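Long-range contact in antigen 43 (Escherichia coli, PDB 4KH3), which mediates the self-association of bacterial cells, driving clumping and probably biofilm formation, as a surface-displayed autotransporter adhesin: residues 382-388 / 399-405. Residues are numbered along the deposited sequence; the frame is centred on the assembly and turned at random.
Sequences TATDTTV and TLAGTTT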
loop_
_atom_site.group_PDB
_atom_site.type_symbol
_atom_site.label_atom_id
_atom_site.label_comp_id
_atom_site.label_asym_id
_atom_site.label_seq_id
_atom_site.Cartn_x
_atom_site.Cartn_y
_atom_site.Cartn_z
ATOM N N THR A 382 -9.027 31.643 12.968
ATOM C CA THR A 382 -8.450 31.790 14.290
ATOM C C THR A 382 -8.202 30.428 14.946
ATOM O O THR A 382 -9.076 29.569 14.963
ATOM C CB THR A 382 -9.376 32.640 15.188
ATOM O OG1 THR A 382 -9.372 33.994 14.724
ATOM C CG2 THR A 382 -8.934 32.592 16.656
ATOM N N ALA A 383 -7.002 30.235 15.480
ATOM C CA ALA A 383 -6.701 29.044 16.256
ATOM C C ALA A 383 -6.396 29.452 17.689
ATOM O O ALA A 383 -5.502 30.262 17.934
ATOM C CB ALA A 383 -5.525 28.292 15.649
ATOM N N THR A 384 -7.135 28.876 18.630
ATOM C CA THR A 384 -7.076 29.288 20.023
ATOM C C THR A 384 -6.594 28.160 20.910
ATOM O O THR A 384 -7.120 27.054 20.850
ATOM C CB THR A 384 -8.479 29.726 20.517
ATOM O OG1 THR A 384 -8.942 30.816 19.715
ATOM C CG2 THR A 384 -8.441 30.160 21.979
ATOM N N ASP A 385 -5.597 28.453 21.739
ATOM C CA ASP A 385 -5.077 27.497 22.715
ATOM C C ASP A 385 -4.477 26.244 22.078
ATOM O O ASP A 385 -4.523 25.155 22.665
ATOM C CB ASP A 385 -6.152 27.122 23.741
ATOM C CG ASP A 385 -6.462 28.257 24.700
ATOM O OD1 ASP A 385 -5.536 29.019 25.040
ATOM O OD2 ASP A 385 -7.629 28.396 25.116
ATOM N N THR A 386 -3.910 26.399 20.883
ATOM C CA THR A 386 -3.196 25.300 20.250
ATOM C C THR A 386 -1.948 24.912 21.046
ATOM O O THR A 386 -1.172 25.777 21.472
ATOM C CB THR A 386 -2.727 25.671 18.856
ATOM O OG1 THR A 386 -3.783 26.330 18.146
ATOM C CG2 THR A 386 -2.283 24.425 18.110
ATOM N N THR A 387 -1.771 23.612 21.257
ATOM C CA THR A 387 -0.497 23.084 21.713
ATOM C C THR A 387 0.113 22.278 20.569
ATOM O O THR A 387 -0.485 21.302 20.096
ATOM C CB THR A 387 -0.644 22.167 22.939
ATOM O OG1 THR A 387 -1.158 22.916 24.042
ATOM C CG2 THR A 387 0.704 21.607 23.328
ATOM N N VAL A 388 1.283 22.707 20.104
ATOM C CA VAL A 388 2.049 21.934 19.137
ATOM C C VAL A 388 3.187 21.268 19.885
ATOM O O VAL A 388 4.047 21.944 20.447
ATOM C CB VAL A 388 2.636 22.822 18.033
ATOM C CG1 VAL A 388 3.274 21.968 16.958
ATOM C CG2 VAL A 388 1.565 23.685 17.439
ATOM N N THR A 399 -5.200 34.270 12.818
ATOM C CA THR A 399 -4.864 34.743 14.153
ATOM C C THR A 399 -4.620 33.596 15.107
ATOM O O THR A 399 -5.395 32.639 15.144
ATOM C CB THR A 399 -6.008 35.604 14.749
ATOM O OG1 THR A 399 -6.229 36.759 13.930
ATOM C CG2 THR A 399 -5.681 36.035 16.179
ATOM N N LEU A 400 -3.549 33.707 15.889
ATOM C CA LEU A 400 -3.296 32.802 16.993
ATOM C C LEU A 400 -3.835 33.470 18.241
ATOM O O LEU A 400 -3.619 34.662 18.445
ATOM C CB LEU A 400 -1.793 32.552 17.145
ATOM C CG LEU A 400 -1.141 31.957 15.902
ATOM C CD1 LEU A 400 0.379 31.908 16.037
ATOM C CD2 LEU A 400 -1.729 30.573 15.616
ATOM N N ALA A 401 -4.533 32.713 19.077
ATOM C CA ALA A 401 -5.175 33.294 20.246
ATOM C C ALA A 401 -5.086 32.371 21.452
ATOM O O ALA A 401 -4.734 31.195 21.323
ATOM C CB ALA A 401 -6.612 33.634 19.932
ATOM N N GLY A 402 -5.406 32.903 22.628
ATOM C CA GLY A 402 -5.215 32.162 23.864
ATOM C C GLY A 402 -3.736 31.897 24.085
ATOM O O GLY A 402 -2.889 32.767 23.872
ATOM N N THR A 403 -3.413 30.686 24.505
ATOM C CA THR A 403 -2.021 30.322 24.707
ATOM C C THR A 403 -1.582 29.326 23.639
ATOM O O THR A 403 -1.969 28.158 23.667
ATOM C CB THR A 403 -1.795 29.723 26.107
ATOM O OG1 THR A 403 -2.205 30.662 27.109
ATOM C CG2 THR A 403 -0.336 29.399 26.304
ATOM N N THR A 404 -0.792 29.809 22.686
ATOM C CA THR A 404 -0.212 28.973 21.644
ATOM C C THR A 404 1.138 28.414 22.116
ATOM O O THR A 404 2.095 29.156 22.321
ATOM C CB THR A 404 -0.016 29.772 20.351
ATOM O OG1 THR A 404 -1.287 30.248 19.888
ATOM C CG2 THR A 404 0.617 28.908 19.275
ATOM N N THR A 405 1.199 27.100 22.286
ATOM C CA THR A 405 2.359 26.448 22.869
ATOM C C THR A 405 3.176 25.672 21.836
ATOM O O THR A 405 2.632 24.875 21.065
ATOM C CB THR A 405 1.922 25.508 23.985
ATOM O OG1 THR A 405 1.180 26.253 24.960
ATOM C CG2 THR A 405 3.130 24.853 24.636
HETATM O O HOH W 1 -3.500 28.749 19.330
HETATM O O HOH W 2 -5.459 30.459 27.115
HETATM O O HOH W 3 -1.511 25.934 24.510
#
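Asp-385 reaches across to the backbone of Thr-403 at the bend between two pairs of parallel strands. Its CG stands beside its own backbone N (chi1 -71°), which brings OD1 to 2.8 Å from Thr-403 N in an almost straight bond of 172°, the N-H meeting the oxygen nearly along its C-O axis. OD1 also lies 3.4 Å from Gly-402 CA. Asp-385 N in turn donates to Ala-401 O, and with the carboxylate bond this grips the other coil before and after Gly-402. How a parallel beta-helix stacks its coils is well illustrated here: equivalent corners of successive rungs lie one above the other, and the extra residue Gly-402 shifts the pairing by one. Gly-402 N is itself bonded to Asp-422, one rung further on. Along the outer face Thr-382 lies side by side with Thr-399, its OG1 3.7 Å from Thr-399 CB, and Thr-387 runs alongside Thr-405 in the same manner. One water bridges Thr-387 OG1 and Thr-405 OG1; another, at the bend, accepts from Thr-386 N and is bonded to Thr-404 OG1. On the inner face Ala-383 CB meets Leu-400 CD2 loosely at 4.4 Å, both against Phe-393.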